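Local coordinates for protein DegT/DnrJ/EryC1/StrS aminotransferase (Brucella abortus 2308, PDB 4QGR) that binds pyridoxal 5'-phosphate and probably acts as an aminotransferase of the DegT/DnrJ/EryC1/StrS family, at residues I259-D262 with E263-R267. Residues are numbered along the deposited sequence; the frame is centred on the assembly and turned at random.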
loop_
_atom_site.group_PDB
_atom_site.type_symbol
_atom_site.label_atom_id
_atom_site.label_comp_id
_atom_site.label_asym_id
_atom_site.label_seq_id
_atom_site.Cartn_x
_atom_site.Cartn_y
_atom_site.Cartn_z
ATOM N N ILE A 259 10.178 -15.963 -17.673
ATOM C CA ILE A 259 9.390 -16.388 -18.823
ATOM C C ILE A 259 8.669 -15.277 -19.565
ATOM O O ILE A 259 7.975 -15.536 -20.577
ATOM C CB ILE A 259 8.350 -17.495 -18.467
ATOM C CG1 ILE A 259 7.271 -16.989 -17.519
ATOM C CG2 ILE A 259 9.035 -18.757 -17.911
ATOM C CD1 ILE A 259 6.192 -18.001 -17.257
ATOM N N LEU A 260 8.842 -14.036 -19.110
ATOM C CA LEU A 260 8.114 -12.902 -19.687
ATOM C C LEU A 260 8.445 -12.698 -21.169
ATOM O O LEU A 260 7.548 -12.497 -21.997
ATOM C CB LEU A 260 8.406 -11.617 -18.887
ATOM C CG LEU A 260 7.744 -10.331 -19.365
ATOM C CD1 LEU A 260 6.230 -10.458 -19.317
ATOM C CD2 LEU A 260 8.203 -9.158 -18.516
ATOM N N GLU A 261 9.714 -12.752 -21.532
ATOM C CA GLU A 261 10.063 -12.498 -22.927
ATOM C C GLU A 261 9.439 -13.509 -23.870
ATOM O O GLU A 261 8.931 -13.126 -24.889
ATOM C CB GLU A 261 11.586 -12.404 -23.128
ATOM C CG GLU A 261 11.991 -12.071 -24.550
ATOM C CD GLU A 261 11.664 -10.663 -25.017
ATOM O OE1 GLU A 261 11.212 -9.820 -24.224
ATOM O OE2 GLU A 261 11.831 -10.394 -26.233
ATOM N N ASP A 262 9.430 -14.799 -23.507
ATOM C CA ASP A 262 8.794 -15.811 -24.370
ATOM C C ASP A 262 7.261 -15.569 -24.437
ATOM O O ASP A 262 6.628 -15.675 -25.497
ATOM C CB ASP A 262 9.115 -17.213 -23.856
ATOM C CG ASP A 262 8.623 -18.271 -24.757
ATOM O OD1 ASP A 262 9.269 -18.505 -25.798
ATOM O OD2 ASP A 262 7.618 -18.917 -24.432
ATOM N N GLU A 263 6.672 -15.235 -23.287
ATOM C CA GLU A 263 5.267 -14.857 -23.239
ATOM C C GLU A 263 4.925 -13.648 -24.126
ATOM O O GLU A 263 3.833 -13.590 -24.680
ATOM C CB GLU A 263 4.854 -14.529 -21.810
ATOM C CG GLU A 263 4.701 -15.765 -20.943
ATOM C CD GLU A 263 4.225 -15.461 -19.543
ATOM O OE1 GLU A 263 4.365 -14.293 -19.086
ATOM O OE2 GLU A 263 3.660 -16.365 -18.885
ATOM N N MET A 264 5.826 -12.661 -24.179
ATOM C CA MET A 264 5.671 -11.514 -25.113
ATOM C C MET A 264 5.697 -11.945 -26.582
ATOM O O MET A 264 4.896 -11.452 -27.403
ATOM C CB MET A 264 6.722 -10.433 -24.839
ATOM C CG MET A 264 6.413 -9.682 -23.554
ATOM S SD MET A 264 4.905 -8.698 -23.693
ATOM C CE MET A 264 4.126 -8.902 -22.107
ATOM N N GLU A 265 6.542 -12.915 -26.911
ATOM C CA GLU A 265 6.500 -13.458 -28.274
ATOM C C GLU A 265 5.150 -14.085 -28.545
ATOM O O GLU A 265 4.580 -13.918 -29.642
ATOM C CB GLU A 265 7.655 -14.453 -28.508
ATOM C CG GLU A 265 9.016 -13.784 -28.349
ATOM C CD GLU A 265 10.183 -14.775 -28.304
ATOM O OE1 GLU A 265 9.957 -15.999 -28.443
ATOM O OE2 GLU A 265 11.340 -14.320 -28.135
ATOM N N ALA A 266 4.641 -14.835 -27.570
ATOM C CA ALA A 266 3.367 -15.497 -27.708
ATOM C C ALA A 266 2.232 -14.501 -27.868
ATOM O O ALA A 266 1.385 -14.653 -28.722
ATOM C CB ALA A 266 3.096 -16.411 -26.504
ATOM N N ARG A 267 2.228 -13.471 -27.032
ATOM C CA ARG A 267 1.186 -12.446 -27.110
ATOM C C ARG A 267 1.184 -11.781 -28.503
ATOM O O ARG A 267 0.132 -11.609 -29.099
ATOM C CB ARG A 267 1.381 -11.420 -26.017
ATOM C CG ARG A 267 1.122 -11.899 -24.601
ATOM C CD ARG A 267 1.682 -10.945 -23.527
ATOM N NE ARG A 267 1.301 -11.367 -22.178
ATOM C CZ ARG A 267 0.107 -11.148 -21.602
ATOM N NH1 ARG A 267 -0.820 -10.424 -22.205
ATOM N NH2 ARG A 267 -0.149 -11.635 -20.397
HETATM O O HOH W 1 12.482 -12.124 -28.053
#
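One face of the Glu-263 carboxylate is covered by Ile-259, whose CD1 stands almost straight above OE2, at 3.4 Å. Glu-263 CG is anti to the carbonyl carbon (chi1 -75°) and the chain runs out extended, which carries the acid back over the preceding turn; its OE2 accepts hydrogen bonds from Tyr-361 and Gln-17. The carboxylates of Asp-262 and Glu-265 are turned 61° apart, with OD1 of Asp-262 3.7 Å from OE1 of Glu-265, and Asp-262 pairs with Arg-20 of helix 14-20. Glu-261 and Glu-265 are bridged by a water that donates to OE2 of both, 2.6 Å from that of Glu-261, whose OE1 is hydrogen-bonded to the Tyr-54 hydroxyl. On the buried side, Leu-260 and Met-264 run side by side, CD1 meeting CE at 3.8 Å, and Met-264 packs on Pro-200, next in sequence to Lys-199, the predicted cofactor-attachment lysine. Regular i to i+4 bonds underlie all this, such as Met-264 N to Leu-260 O at 2.8 Å. Helix 247-278 thus buries Glu-263 among hydrogen-bond donors, while Glu-265 probably feels repulsion from Glu-261 and Asp-262, likely eased by the water and by salt bridges of Asp-262 to Arg-20 and Glu-261 to Arg-292.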